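Local coordinates for hypothetical protein ybaA (Shigella flexneri, PDB 2OKQ) that is of unknown function and belongs to the DUF1428 family, with an antiparallel four-stranded sheet packed against helices and two chains in its assembly, at residues A[57-62]-A[95-100]. Residues are numbered along the deposited sequence; the frame is centred on the assembly and turned at random.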
ATOM      1  N   PHE A  57      12.375  14.502  -5.510  1.00 27.11           N
ATOM      2  CA  PHE A  57      11.354  15.035  -6.402  1.00 25.99           C
ATOM      3  C   PHE A  57      10.047  15.402  -5.694  1.00 25.18           C
ATOM      4  O   PHE A  57       9.089  15.823  -6.337  1.00 25.24           O
ATOM      5  CB  PHE A  57      11.101  14.051  -7.545  1.00 27.80           C
ATOM      6  CG  PHE A  57      12.321  13.771  -8.396  1.00 30.13           C
ATOM      7  CD1 PHE A  57      13.300  14.744  -8.595  1.00 36.74           C
ATOM      8  CD2 PHE A  57      12.470  12.545  -9.013  1.00 33.39           C
ATOM      9  CE1 PHE A  57      14.424  14.481  -9.386  1.00 35.71           C
ATOM     10  CE2 PHE A  57      13.583  12.279  -9.813  1.00 36.31           C
ATOM     11  CZ  PHE A  57      14.555  13.248  -9.991  1.00 35.73           C
ATOM     12  N   GLY A  58      10.007  15.265  -4.376  1.00 22.92           N
ATOM     13  CA  GLY A  58       8.852  15.763  -3.618  1.00 21.61           C
ATOM     14  C   GLY A  58       8.031  14.723  -2.845  1.00 19.70           C
ATOM     15  O   GLY A  58       7.075  15.083  -2.143  1.00 19.40           O
ATOM     16  N   ALA A  59       8.378  13.446  -2.997  1.00 20.03           N
ATOM     17  CA  ALA A  59       7.743  12.392  -2.178  1.00 18.00           C
ATOM     18  C   ALA A  59       8.026  12.570  -0.690  1.00 18.69           C
ATOM     19  O   ALA A  59       9.145  12.944  -0.298  1.00 19.11           O
ATOM     20  CB  ALA A  59       8.194  11.022  -2.623  1.00 16.83           C
ATOM     21  N   LEU A  60       7.014  12.280   0.131  1.00 16.41           N
ATOM     22  CA  LEU A  60       7.119  12.400   1.585  1.00 17.74           C
ATOM     23  C   LEU A  60       7.679  11.118   2.186  1.00 17.63           C
ATOM     24  O   LEU A  60       8.412  11.169   3.183  1.00 18.83           O
ATOM     25  CB  LEU A  60       5.751  12.693   2.206  1.00 18.09           C
ATOM     26  CG  LEU A  60       5.059  13.974   1.755  1.00 19.69           C
ATOM     27  CD1 LEU A  60       3.611  13.946   2.165  1.00 20.34           C
ATOM     28  CD2 LEU A  60       5.741  15.228   2.326  1.00 23.92           C
ATOM     29  N   ARG A  61       7.360   9.978   1.579  1.00 16.55           N
ATOM     30  CA  ARG A  61       7.691   8.699   2.202  1.00 15.75           C
ATOM     31  C   ARG A  61       7.530   7.624   1.164  1.00 15.71           C
ATOM     32  O   ARG A  61       6.645   7.728   0.299  1.00 16.44           O
ATOM     33  CB  ARG A  61       6.735   8.452   3.378  1.00 15.74           C
ATOM     34  CG  ARG A  61       7.059   7.204   4.201  1.00 16.21           C
ATOM     35  CD  ARG A  61       5.969   7.001   5.240  1.00 16.42           C
ATOM     36  NE  ARG A  61       6.217   5.827   6.078  1.00 15.96           N
ATOM     37  CZ  ARG A  61       5.243   5.194   6.717  1.00 16.75           C
ATOM     38  NH1 ARG A  61       3.973   5.623   6.583  1.00 17.62           N
ATOM     39  NH2 ARG A  61       5.516   4.123   7.455  1.00 14.33           N
ATOM     40  N   ILE A  62       8.384   6.603   1.219  1.00 15.75           N
ATOM     41  CA  ILE A  62       8.301   5.476   0.291  1.00 16.92           C
ATOM     42  C   ILE A  62       8.343   4.240   1.173  1.00 15.95           C
ATOM     43  O   ILE A  62       9.249   4.111   2.002  1.00 15.80           O
ATOM     44  CB  ILE A  62       9.500   5.418  -0.709  1.00 17.87           C
ATOM     45  CG1 ILE A  62       9.484   6.585  -1.687  1.00 21.19           C
ATOM     46  CG2 ILE A  62       9.448   4.129  -1.551  1.00 18.52           C
ATOM     47  CD1 ILE A  62      10.004   7.955  -1.105  1.00 24.70           C
ATOM     48  N   ILE A  95       3.849   5.317  -2.199  1.00 13.36           N
ATOM     49  CA  ILE A  95       4.634   6.546  -2.058  1.00 14.01           C
ATOM     50  C   ILE A  95       3.662   7.669  -1.703  1.00 14.34           C
ATOM     51  O   ILE A  95       2.633   7.837  -2.366  1.00 15.39           O
ATOM     52  CB  ILE A  95       5.383   6.853  -3.365  1.00 13.76           C
ATOM     53  CG1 ILE A  95       6.276   5.675  -3.790  1.00 16.31           C
ATOM     54  CG2 ILE A  95       6.177   8.180  -3.214  1.00 14.68           C
ATOM     55  CD1 ILE A  95       6.941   5.850  -5.117  1.00 16.16           C
ATOM     56  N   GLU A  96       3.971   8.408  -0.640  1.00 13.27           N
ATOM     57  CA  GLU A  96       3.118   9.461  -0.134  1.00 13.08           C
ATOM     58  C   GLU A  96       3.564  10.793  -0.706  1.00 14.46           C
ATOM     59  O   GLU A  96       4.767  11.037  -0.792  1.00 14.69           O
ATOM     60  CB  GLU A  96       3.221   9.511   1.383  1.00 13.21           C
ATOM     61  CG  GLU A  96       2.750   8.167   2.034  1.00 13.84           C
ATOM     62  CD  GLU A  96       2.610   8.232   3.539  1.00 13.95           C
ATOM     63  OE1 GLU A  96       2.371   9.329   4.099  1.00 15.73           O
ATOM     64  OE2 GLU A  96       2.720   7.156   4.195  1.00 14.33           O
ATOM     65  N   TYR A  97       2.593  11.629  -1.064  1.00 14.14           N
ATOM     66  CA  TYR A  97       2.847  12.950  -1.677  1.00 15.39           C
ATOM     67  C   TYR A  97       1.966  14.004  -1.017  1.00 15.65           C
ATOM     68  O   TYR A  97       0.871  13.686  -0.518  1.00 14.85           O
ATOM     69  CB  TYR A  97       2.511  12.898  -3.184  1.00 15.83           C
ATOM     70  CG  TYR A  97       3.505  12.096  -4.006  1.00 16.84           C
ATOM     71  CD1 TYR A  97       4.759  12.615  -4.312  1.00 16.03           C
ATOM     72  CD2 TYR A  97       3.178  10.815  -4.474  1.00 16.27           C
ATOM     73  CE1 TYR A  97       5.684  11.888  -5.075  1.00 16.30           C
ATOM     74  CE2 TYR A  97       4.078  10.080  -5.253  1.00 15.67           C
ATOM     75  CZ  TYR A  97       5.345  10.633  -5.530  1.00 16.29           C
ATOM     76  OH  TYR A  97       6.257   9.933  -6.259  1.00 16.91           O
ATOM     77  N   PRO A  98       2.410  15.280  -1.035  1.00 16.80           N
ATOM     78  CA  PRO A  98       1.611  16.350  -0.460  1.00 17.20           C
ATOM     79  C   PRO A  98       0.398  16.732  -1.308  1.00 17.82           C
ATOM     80  O   PRO A  98      -0.495  17.380  -0.803  1.00 18.07           O
ATOM     81  CB  PRO A  98       2.610  17.520  -0.359  1.00 19.27           C
ATOM     82  CG  PRO A  98       3.584  17.282  -1.455  1.00 19.56           C
ATOM     83  CD  PRO A  98       3.688  15.771  -1.591  1.00 17.27           C
ATOM     84  N   SER A  99       0.368  16.337  -2.591  1.00 17.05           N
ATOM     85  CA  SER A  99      -0.751  16.679  -3.485  1.00 15.98           C
ATOM     86  C   SER A  99      -0.605  15.881  -4.757  1.00 14.75           C
ATOM     87  O   SER A  99       0.475  15.401  -5.042  1.00 15.20           O
ATOM     88  CB  SER A  99      -0.669  18.157  -3.898  1.00 16.66           C
ATOM     89  OG  SER A  99       0.564  18.414  -4.553  1.00 17.06           O
ATOM     90  N   LYS A 100      -1.678  15.812  -5.540  1.00 14.86           N
ATOM     91  CA  LYS A 100      -1.605  15.186  -6.875  1.00 16.22           C
ATOM     92  C   LYS A 100      -0.617  15.928  -7.760  1.00 16.31           C
ATOM     93  O   LYS A 100       0.121  15.313  -8.533  1.00 16.78           O
ATOM     94  CB  LYS A 100      -2.953  15.144  -7.578  1.00 16.26           C
ATOM     95  CG  LYS A 100      -2.865  14.359  -8.911  1.00 17.23           C
ATOM     96  CD  LYS A 100      -4.244  14.084  -9.535  1.00 19.07           C
ATOM     97  CE  LYS A 100      -4.069  13.177 -10.780  1.00 22.20           C
ATOM     98  NZ  LYS A 100      -3.200  13.803 -11.898  1.00 20.50           N
TER
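Arg-61 and Glu-96 join their side chains in a salt bridge where segment 57-62 leads into edge strand 61-67 of a ferredoxin-like beta-alpha-beta-beta-alpha-beta fold. The partner is the end of strand 88-97. Leu-60 N donates to Glu-96 O at 2.7 Å, and Glu-96 N to Arg-61 O at 2.9 Å. The Arg-61 and Glu-96 side chains run side by side in the same direction. NH1 of Arg-61 meets OE2 of Glu-96 at 3.1 Å on its syn side. The bond is bent (N-H...O 146°), with the donor out of the carboxylate plane. Arg-61 reaches this far because CG is anti to the backbone N (chi1 -175°) and the chain stays extended to NE.

Leu-60 CD1 lies 3.6 Å from Tyr-97 C. On the other sheet face, Ile-62 and Ile-95 lie alongside each other, CG1 to CG1 3.9 Å. Ala-59 CB touches Ile-95 CG2 at 3.5 Å and Tyr-97 CE1 at 3.6 Å. Gly-58 ends helix 40-56 in a Schellman motif, and its O lies 3.5 Å from Pro-98 CD.

Arg-61 also bridges to Asp-140 and Glu-96 of the second subunit. The acids of both chains probably offset the close approach of the two Arg-61 NH1 groups. Trp-94 of the same chain donates NE1 to Glu-96 OE2.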